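Sugar ABC transporter, sugar-binding protein (Streptococcus pneumoniae, PDB 2HEU) probably binds an oligosaccharide, most likely raffinose or a related sugar, outside the cell and delivers it to an ABC transporter for uptake. Local coordinates at residues T20-N25 and K51-P56; L183-A188 and P212-D217; A370-L375 and N390-F395. All coordinates share one frame; numbering follows the deposited sequence. Where two conformers were deposited one is given.

Contact 1: T20-N25 and K51-P56; sequences TIEYFN and KVVNVP
Tyr-23 and Val-53 are joined through their backbones at the middle of a short parallel ladder, in which Val-53 N gives a nearly straight hydrogen bond to Tyr-23 O (2.8 Å, 173° at the hydrogen). Lys-51 grips the other strand with both its amide and its carbonyl: its N bonds to Ile-21 O and its O receives Tyr-23 N. A further bond runs from Asn-25 N to Val-53 O at 2.9 Å; past it a water donates a hydrogen bond to Asn-25 O and accepts one from Val-55 N.

The close packing is on the sheet face that carries Phe-24 and Val-53. CG1 of Val-53 approaches Phe-24 CD1 obliquely (4.0 Å), and Val-55 CG2 meets Phe-24 CE1 at 3.9 Å, the two side chains crossing at about a right angle. With CG anti to the backbone N (chi1 179°), the extended Glu-22 runs past Val-53, and its OE2 lies 3.4 Å from Val-53 CG2 while forming a salt bridge with Arg-65. On the other face Tyr-23 CD2 meets Val-52 CG1 at 4.1 Å. The exposed Lys-51 side chain marks the loose, solvent side.

The strands and helix 31-44 form a beta-alpha-beta unit. Strand 48-53 is an outermost strand of the mixed sheet; strand 74-76 flanks strand 19-24, helix 58-67 packs against Phe-24 and Val-55, and helix 31-44 against Val-52 and Asn-25.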
loop_
_atom_site.group_PDB
_atom_site.type_symbol
_atom_site.label_atom_id
_atom_site.label_comp_id
_atom_site.label_asym_id
_atom_site.label_seq_id
_atom_site.Cartn_x
_atom_site.Cartn_y
_atom_site.Cartn_z
ATOM N N THR A 20 -0.251 -22.897 23.492
ATOM C CA THR A 20 -1.062 -22.060 22.663
ATOM C C THR A 20 -0.492 -20.662 22.543
ATOM O O THR A 20 -0.095 -19.992 23.578
ATOM C CB THR A 20 -2.488 -21.976 23.234
ATOM O OG1 THR A 20 -3.021 -23.288 23.417
ATOM C CG2 THR A 20 -3.417 -21.204 22.303
ATOM N N ILE A 21 -0.419 -20.166 21.324
ATOM C CA ILE A 21 -0.013 -18.804 21.032
ATOM C C ILE A 21 -1.145 -18.095 20.335
ATOM O O ILE A 21 -2.034 -18.687 19.759
ATOM C CB ILE A 21 1.244 -18.810 20.170
ATOM C CG1 ILE A 21 1.092 -19.519 18.858
ATOM C CG2 ILE A 21 2.482 -19.321 20.993
ATOM C CD1 ILE A 21 2.198 -19.302 17.845
ATOM N N GLU A 22 -1.105 -16.754 20.424
ATOM C CA GLU A 22 -2.061 -15.883 19.772
ATOM C C GLU A 22 -1.461 -15.245 18.550
ATOM O O GLU A 22 -0.350 -14.743 18.580
ATOM C CB GLU A 22 -2.462 -14.746 20.700
ATOM C CG GLU A 22 -3.432 -13.773 20.085
ATOM C CD GLU A 22 -3.890 -12.649 20.895
ATOM O OE1 GLU A 22 -3.643 -12.671 22.132
ATOM O OE2 GLU A 22 -4.521 -11.698 20.416
ATOM N N TYR A 23 -2.214 -15.286 17.455
ATOM C CA TYR A 23 -1.928 -14.514 16.216
ATOM C C TYR A 23 -2.993 -13.440 16.147
ATOM O O TYR A 23 -4.188 -13.725 15.927
ATOM C CB TYR A 23 -1.924 -15.399 14.971
ATOM C CG TYR A 23 -1.924 -14.564 13.733
ATOM C CD1 TYR A 23 -1.026 -13.538 13.547
ATOM C CD2 TYR A 23 -2.901 -14.736 12.753
ATOM C CE1 TYR A 23 -1.112 -12.713 12.429
ATOM C CE2 TYR A 23 -2.969 -13.903 11.645
ATOM C CZ TYR A 23 -2.079 -12.878 11.508
ATOM O OH TYR A 23 -2.167 -11.988 10.451
ATOM N N PHE A 24 -2.554 -12.183 16.313
ATOM C CA PHE A 24 -3.484 -11.027 16.270
ATOM C C PHE A 24 -3.544 -10.522 14.815
ATOM O O PHE A 24 -2.609 -9.918 14.320
ATOM C CB PHE A 24 -2.985 -9.933 17.216
ATOM C CG PHE A 24 -3.900 -8.770 17.349
ATOM C CD1 PHE A 24 -4.922 -8.731 18.317
ATOM C CD2 PHE A 24 -3.780 -7.653 16.503
ATOM C CE1 PHE A 24 -5.761 -7.603 18.477
ATOM C CE2 PHE A 24 -4.597 -6.572 16.678
ATOM C CZ PHE A 24 -5.568 -6.567 17.646
ATOM N N ASN A 25 -4.635 -10.871 14.140
ATOM C CA ASN A 25 -4.766 -10.586 12.715
ATOM C C ASN A 25 -5.405 -9.231 12.471
ATOM O O ASN A 25 -6.353 -8.847 13.170
ATOM C CB ASN A 25 -5.688 -11.660 12.150
ATOM C CG ASN A 25 -5.778 -11.576 10.635
ATOM O OD1 ASN A 25 -4.774 -11.399 9.926
ATOM N ND2 ASN A 25 -6.962 -11.815 10.108
ATOM N N LYS A 51 -4.325 -19.380 18.377
ATOM C CA LYS A 51 -5.567 -18.624 18.561
ATOM C C LYS A 51 -5.547 -17.482 17.530
ATOM O O LYS A 51 -4.781 -16.550 17.750
ATOM C CB LYS A 51 -5.562 -17.960 19.961
ATOM C CG LYS A 51 -6.852 -17.253 20.449
ATOM C CD LYS A 51 -6.725 -16.593 21.872
ATOM C CE LYS A 51 -7.977 -15.677 22.212
ATOM N NZ LYS A 51 -7.883 -14.927 23.512
ATOM N N VAL A 52 -6.338 -17.531 16.444
ATOM C CA VAL A 52 -6.347 -16.478 15.462
ATOM C C VAL A 52 -7.375 -15.481 15.925
ATOM O O VAL A 52 -8.598 -15.836 16.077
ATOM C CB VAL A 52 -6.717 -17.021 14.096
ATOM C CG1 VAL A 52 -6.849 -15.888 13.051
ATOM C CG2 VAL A 52 -5.612 -18.019 13.640
ATOM N N VAL A 53 -6.958 -14.270 16.214
ATOM C CA VAL A 53 -7.806 -13.277 16.757
ATOM C C VAL A 53 -8.140 -12.195 15.721
ATOM O O VAL A 53 -7.264 -11.703 15.010
ATOM C CB VAL A 53 -7.156 -12.612 18.010
ATOM C CG1 VAL A 53 -7.893 -11.379 18.472
ATOM C CG2 VAL A 53 -7.002 -13.664 19.082
ATOM N N ASN A 54 -9.425 -11.879 15.650
ATOM C CA ASN A 54 -9.946 -10.812 14.764
ATOM C C ASN A 54 -10.915 -10.013 15.660
ATOM O O ASN A 54 -11.960 -10.607 16.150
ATOM C CB ASN A 54 -10.753 -11.387 13.616
ATOM C CG ASN A 54 -9.935 -12.149 12.633
ATOM O OD1 ASN A 54 -9.966 -13.426 12.587
ATOM N ND2 ASN A 54 -9.180 -11.453 11.819
ATOM N N VAL A 55 -10.607 -8.768 15.961
ATOM C CA VAL A 55 -11.469 -7.898 16.648
ATOM C C VAL A 55 -11.698 -6.653 15.828
ATOM O O VAL A 55 -10.861 -6.172 15.143
ATOM C CB VAL A 55 -10.966 -7.549 18.025
ATOM C CG1 VAL A 55 -11.007 -8.779 18.942
ATOM C CG2 VAL A 55 -9.588 -6.824 18.034
ATOM N N PRO A 56 -12.882 -6.009 16.048
ATOM C CA PRO A 56 -13.114 -4.693 15.401
ATOM C C PRO A 56 -12.215 -3.661 15.983
ATOM O O PRO A 56 -11.717 -3.796 17.089
ATOM C CB PRO A 56 -14.564 -4.382 15.670
ATOM C CG PRO A 56 -15.101 -5.541 16.348
ATOM C CD PRO A 56 -14.078 -6.503 16.736
HETATM O O HOH W 1 -7.608 -8.569 15.661
#

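Contact 2: L183-A188 and P212-D217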
loop_
_atom_site.group_PDB
_atom_site.type_symbol
_atom_site.label_atom_id
_atom_site.label_comp_id
_atom_site.label_asym_id
_atom_site.label_seq_id
_atom_site.Cartn_x
_atom_site.Cartn_y
_atom_site.Cartn_z
ATOM N N LEU A 183 3.108 9.901 -5.723
ATOM C CA LEU A 183 3.866 9.490 -6.922
ATOM C C LEU A 183 4.183 10.698 -7.826
ATOM O O LEU A 183 5.227 10.696 -8.486
ATOM C CB LEU A 183 3.173 8.387 -7.649
ATOM C CG LEU A 183 3.213 7.053 -6.906
ATOM C CD1 LEU A 183 2.212 6.055 -7.493
ATOM C CD2 LEU A 183 4.587 6.487 -6.912
ATOM N N ALA A 184 3.317 11.705 -7.843
ATOM C CA ALA A 184 3.665 12.963 -8.511
ATOM C C ALA A 184 4.928 13.524 -7.905
ATOM O O ALA A 184 5.905 13.858 -8.604
ATOM C CB ALA A 184 2.492 13.936 -8.384
ATOM N N PHE A 185 4.983 13.644 -6.561
ATOM C CA PHE A 185 6.185 14.160 -5.934
ATOM C C PHE A 185 7.343 13.217 -6.107
ATOM O O PHE A 185 8.495 13.683 -6.300
ATOM C CB PHE A 185 5.966 14.456 -4.454
ATOM C CG PHE A 185 5.233 15.740 -4.195
ATOM C CD1 PHE A 185 3.957 15.778 -3.667
ATOM C CD2 PHE A 185 5.854 16.960 -4.454
ATOM C CE1 PHE A 185 3.295 16.980 -3.435
ATOM C CE2 PHE A 185 5.222 18.161 -4.246
ATOM C CZ PHE A 185 3.933 18.175 -3.714
ATOM N N ALA A 186 7.161 11.891 -5.992
ATOM C CA ALA A 186 8.301 10.980 -6.117
ATOM C C ALA A 186 8.895 11.023 -7.497
ATOM O O ALA A 186 10.105 11.077 -7.657
ATOM C CB ALA A 186 7.830 9.562 -5.720
ATOM N N THR A 187 8.047 11.000 -8.522
ATOM C CA THR A 187 8.599 11.090 -9.902
ATOM C C THR A 187 9.231 12.439 -10.136
ATOM O O THR A 187 10.216 12.560 -10.867
ATOM C CB THR A 187 7.559 10.719 -10.968
ATOM O OG1 THR A 187 6.459 11.627 -10.961
ATOM C CG2 THR A 187 7.099 9.270 -10.883
ATOM N N ALA A 188 8.676 13.494 -9.582
ATOM C CA ALA A 188 9.257 14.835 -9.768
ATOM C C ALA A 188 10.643 15.001 -9.124
ATOM O O ALA A 188 11.471 15.776 -9.598
ATOM C CB ALA A 188 8.333 15.896 -9.222
ATOM N N PRO A 212 10.820 24.364 -9.071
ATOM C CA PRO A 212 10.650 23.376 -10.147
ATOM C C PRO A 212 9.906 22.134 -9.744
ATOM O O PRO A 212 9.105 21.584 -10.514
ATOM C CB PRO A 212 12.064 23.129 -10.592
ATOM C CG PRO A 212 12.741 24.450 -10.380
ATOM C CD PRO A 212 12.184 24.914 -9.095
ATOM N N ILE A 213 10.164 21.637 -8.537
ATOM C CA ILE A 213 9.513 20.412 -8.068
ATOM C C ILE A 213 8.015 20.646 -7.948
ATOM O O ILE A 213 7.201 19.786 -8.302
ATOM C CB ILE A 213 10.122 19.885 -6.743
ATOM C CG1 ILE A 213 11.521 19.342 -7.019
ATOM C CG2 ILE A 213 9.239 18.875 -6.092
ATOM C CD1 ILE A 213 12.423 19.206 -5.797
ATOM N N MET A 214 7.625 21.791 -7.400
ATOM C CA MET A 214 6.204 22.121 -7.255
ATOM C C MET A 214 5.590 22.269 -8.613
ATOM O O MET A 214 4.457 21.797 -8.847
ATOM C CB MET A 214 6.053 23.380 -6.437
ATOM C CG MET A 214 4.916 23.536 -5.680
ATOM S SD MET A 214 4.405 22.175 -4.595
ATOM C CE MET A 214 2.798 21.947 -5.289
ATOM N N LYS A 215 6.255 22.901 -9.611
ATOM C CA LYS A 215 5.737 23.022 -10.939
ATOM C C LYS A 215 5.462 21.647 -11.533
ATOM O O LYS A 215 4.441 21.409 -12.198
ATOM C CB LYS A 215 6.692 23.813 -11.834
ATOM C CG LYS A 215 6.753 25.289 -11.467
ATOM C CD LYS A 215 7.829 26.002 -12.350
ATOM C CE LYS A 215 7.972 27.480 -11.982
ATOM N NZ LYS A 215 6.806 28.222 -12.283
ATOM N N ASP A 216 6.394 20.720 -11.331
ATOM C CA ASP A 216 6.217 19.357 -11.862
ATOM C C ASP A 216 5.079 18.630 -11.142
ATOM O O ASP A 216 4.302 17.926 -11.775
ATOM C CB ASP A 216 7.502 18.569 -11.773
ATOM C CG ASP A 216 8.553 18.936 -12.877
ATOM O OD1 ASP A 216 8.166 19.546 -13.872
ATOM O OD2 ASP A 216 9.705 18.530 -12.731
ATOM N N ASP A 217 5.013 18.769 -9.817
ATOM C CA ASP A 217 3.878 18.160 -9.095
ATOM C C ASP A 217 2.549 18.696 -9.643
ATOM O O ASP A 217 1.614 17.925 -9.830
ATOM C CB ASP A 217 4.002 18.491 -7.610
ATOM C CG ASP A 217 2.801 18.023 -6.832
ATOM O OD1 ASP A 217 2.760 16.723 -6.715
ATOM O OD2 ASP A 217 1.955 18.785 -6.403
HETATM O O HOH W 2 11.114 18.373 -10.404
#
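The carboxylate of Asp-217 lies flat over one face of the Phe-185 ring, the two planes only 10° apart. OD1 sits above the middle of the ring, 3.2 Å from its plane, and Asp-217 CG is 3.3 Å from Phe-185 CZ. Asp-217 CB adds a CH-pi contact, 4.0 Å from the centroid of the Phe-185 ring. OD1 also touches Ala-184 CB. A first torsion of 174° sets the carboxylate of Asp-217 opposite its own N and swings it across to the ring.

Around the rim of the ring come Ile-213 CG2, 4.2 Å from Phe-185 CD2, and Met-214 SD, which makes an edge-on Met-aromatic contact at 4.1 Å from Phe-185 CE2. One turn along the helix, Ala-188 rests its single methyl, CB, on Asp-216 CB (3.8 Å), and the backbones come close, Ala-188 CA lying 5.8 Å from Ile-213 CA. A water bridges the more open side, donating to Ala-188 O and to Asp-216 OD2.

The axes of segments 183-188 and 212-217 approach to 8.9 Å at 132°. Helix 192-199 packs against Phe-185, Ile-213 and Met-214, while helix 385-396 meets Met-214 and Asp-217, placing the pair within a cluster of helices.

Contact 3: A370-L375 and N390-F395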
loop_
_atom_site.group_PDB
_atom_site.type_symbol
_atom_site.label_atom_id
_atom_site.label_comp_id
_atom_site.label_asym_id
_atom_site.label_seq_id
_atom_site.Cartn_x
_atom_site.Cartn_y
_atom_site.Cartn_z
ATOM N N ALA A 370 -4.285 12.650 6.694
ATOM C CA ALA A 370 -5.556 13.035 6.128
ATOM C C ALA A 370 -5.491 14.409 5.450
ATOM O O ALA A 370 -6.110 14.593 4.403
ATOM C CB ALA A 370 -6.682 13.088 7.233
ATOM N N ASP A 371 -4.789 15.375 6.029
ATOM C CA ASP A 371 -4.742 16.678 5.433
ATOM C C ASP A 371 -4.023 16.714 4.105
ATOM O O ASP A 371 -4.286 17.596 3.261
ATOM C CB ASP A 371 -4.191 17.723 6.379
ATOM C CG ASP A 371 -5.086 18.060 7.550
ATOM O OD1 ASP A 371 -6.200 17.519 7.650
ATOM O OD2 ASP A 371 -4.651 18.860 8.412
ATOM N N PHE A 372 -3.126 15.758 3.868
ATOM C CA PHE A 372 -2.472 15.604 2.580
ATOM C C PHE A 372 -3.487 15.093 1.570
ATOM O O PHE A 372 -3.553 15.558 0.399
ATOM C CB PHE A 372 -1.261 14.654 2.660
ATOM C CG PHE A 372 -0.511 14.555 1.394
ATOM C CD1 PHE A 372 0.449 15.500 1.020
ATOM C CD2 PHE A 372 -0.726 13.488 0.509
ATOM C CE1 PHE A 372 1.156 15.379 -0.178
ATOM C CE2 PHE A 372 -0.048 13.379 -0.689
ATOM C CZ PHE A 372 0.921 14.311 -1.016
ATOM N N HIS A 373 -4.325 14.113 1.966
ATOM C CA HIS A 373 -5.418 13.673 1.069
ATOM C C HIS A 373 -6.259 14.860 0.677
ATOM O O HIS A 373 -6.595 15.101 -0.497
ATOM C CB HIS A 373 -6.310 12.630 1.753
ATOM C CG HIS A 373 -5.594 11.480 2.373
ATOM N ND1 HIS A 373 -6.281 10.656 3.202
ATOM C CD2 HIS A 373 -4.309 11.055 2.308
ATOM C CE1 HIS A 373 -5.422 9.745 3.624
ATOM N NE2 HIS A 373 -4.230 9.905 3.075
ATOM N N THR A 374 -6.661 15.654 1.678
ATOM C CA THR A 374 -7.590 16.755 1.468
ATOM C C THR A 374 -6.985 17.795 0.514
ATOM O O THR A 374 -7.672 18.283 -0.367
ATOM C CB THR A 374 -7.970 17.386 2.807
ATOM O OG1 THR A 374 -8.611 16.378 3.584
ATOM C CG2 THR A 374 -8.798 18.645 2.670
ATOM N N LEU A 375 -5.719 18.201 0.751
ATOM C CA LEU A 375 -5.164 19.237 -0.118
ATOM C C LEU A 375 -5.052 18.732 -1.553
ATOM O O LEU A 375 -5.185 19.516 -2.510
ATOM C CB LEU A 375 -3.849 19.765 0.413
ATOM C CG LEU A 375 -2.620 18.847 0.431
ATOM C CD1 LEU A 375 -1.878 18.818 -0.905
ATOM C CD2 LEU A 375 -1.658 19.204 1.565
ATOM N N ASN A 390 0.134 26.595 -0.064
ATOM C CA ASN A 390 -0.131 27.022 1.287
ATOM C C ASN A 390 -0.563 25.862 2.172
ATOM O O ASN A 390 -0.118 25.717 3.330
ATOM C CB ASN A 390 -1.178 28.116 1.273
ATOM C CG ASN A 390 -0.694 29.434 0.701
ATOM O OD1 ASN A 390 0.502 29.636 0.514
ATOM N ND2 ASN A 390 -1.648 30.294 0.391
ATOM N N ASP A 391 -1.442 24.996 1.645
ATOM C CA ASP A 391 -1.887 23.814 2.357
ATOM C C ASP A 391 -0.757 22.872 2.676
ATOM O O ASP A 391 -0.730 22.252 3.753
ATOM C CB ASP A 391 -2.948 23.063 1.545
ATOM C CG ASP A 391 -4.278 23.733 1.388
ATOM O OD1 ASP A 391 -4.591 24.652 2.109
ATOM O OD2 ASP A 391 -5.052 23.225 0.520
ATOM N N LEU A 392 0.134 22.673 1.736
ATOM C CA LEU A 392 1.296 21.799 1.957
ATOM C C LEU A 392 2.129 22.333 3.088
ATOM O O LEU A 392 2.519 21.582 4.000
ATOM C CB LEU A 392 2.158 21.694 0.672
ATOM C CG LEU A 392 1.539 20.789 -0.426
ATOM C CD1 LEU A 392 2.146 21.121 -1.756
ATOM C CD2 LEU A 392 1.737 19.317 -0.098
ATOM N N ASN A 393 2.467 23.632 3.079
ATOM C CA ASN A 393 3.243 24.154 4.209
ATOM C C ASN A 393 2.464 24.058 5.517
ATOM O O ASN A 393 3.060 23.752 6.569
ATOM C CB ASN A 393 3.717 25.586 3.981
ATOM C CG ASN A 393 4.845 25.624 2.961
ATOM O OD1 ASN A 393 5.903 24.997 3.127
ATOM N ND2 ASN A 393 4.621 26.348 1.859
ATOM N N ALA A 394 1.172 24.318 5.500
ATOM C CA ALA A 394 0.421 24.236 6.735
ATOM C C ALA A 394 0.454 22.856 7.315
ATOM O O ALA A 394 0.512 22.666 8.528
ATOM C CB ALA A 394 -1.021 24.716 6.525
ATOM N N PHE A 395 0.420 21.844 6.434
ATOM C CA PHE A 395 0.444 20.431 6.862
ATOM C C PHE A 395 1.804 19.998 7.349
ATOM O O PHE A 395 1.908 19.317 8.362
ATOM C CB PHE A 395 -0.005 19.582 5.648
ATOM C CG PHE A 395 0.087 18.103 5.868
ATOM C CD1 PHE A 395 -0.622 17.489 6.878
ATOM C CD2 PHE A 395 0.897 17.321 5.053
ATOM C CE1 PHE A 395 -0.550 16.102 7.051
ATOM C CE2 PHE A 395 0.967 15.965 5.238
ATOM C CZ PHE A 395 0.258 15.348 6.205
HETATM O O HOH W 3 -5.127 22.275 -2.130
#
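Phe-395 reaches across from its helix and lays its ring against the backbone of the facing one, at Asp-371 and Phe-372. The amide N of Phe-372 lies over the centre of one ring face, 4.0 Å above its plane, and the neighbouring Asp-371 C lies over a face as well. Two beta carbons frame this seat: Asp-371 CB stands 3.6 Å from Phe-395 CD1, and Phe-372 CB is 3.7 Å from CE2 of the same ring. Phe-395 is thus a large, flat bump set in the shallow hollow between successive side chains. Its chi1 of 174°, with the ring turned away from its own backbone N, carries it out toward the other helix.

The reciprocal bump is Leu-375. Its CB presses on Asp-391 CB at 3.6 Å, and its forked end fills the hollow bordered by Asp-391, Leu-392 and Phe-395. There CD1 meets Leu-392 CD2 at 3.7 Å, the two side chains crossing at about a right angle, while CD2 turns to the CB of Phe-395 and the carbonyl of Asp-391. Leu-392 answers by pushing CD2 between Leu-375 and the Phe-372 ring, where it comes obliquely to 4.0 Å from Phe-372 CE1.

No direct hydrogen bond crosses this apolar seam. At its margin a water donates to both Leu-375 O and Asp-391 OD2, linking the two helices beside Leu-375. Trp-366 continues the aromatic cluster, meeting Phe-395 edge-to-face and Phe-372 at an oblique angle, and helix 178-189 lies against Phe-372.

The axes of segments 370-375 and 390-395 are 9.8 Å apart and almost exactly antiparallel, at 178°. Helices 370-382 and 385-396 follow each other directly in the chain, and this arrangement is that of an antiparallel helical hairpin, here near the C terminus of a solute-binding protein.

From the N terminus, contact 1 comes first, closing the loop that carries helix 31-44 and joining two neighbouring strands of the mixed sheet. Contact 2 follows much later, bringing helix 212-222 back onto helix 178-189 after an excursion through helix 192-199. Contact 3 then closes the hairpin made by the last two helices, 370-382 and 385-396. The three loops run in series, with none enclosing or crossing another. Contact 1 stands apart, its centre 42 Å from that of contact 2 and 36 Å from that of contact 3. Contacts 2 and 3 touch, Leu-392 CD1 packing on Met-214 CE (3.7 Å), which ties the C-terminal hairpin to the earlier helices.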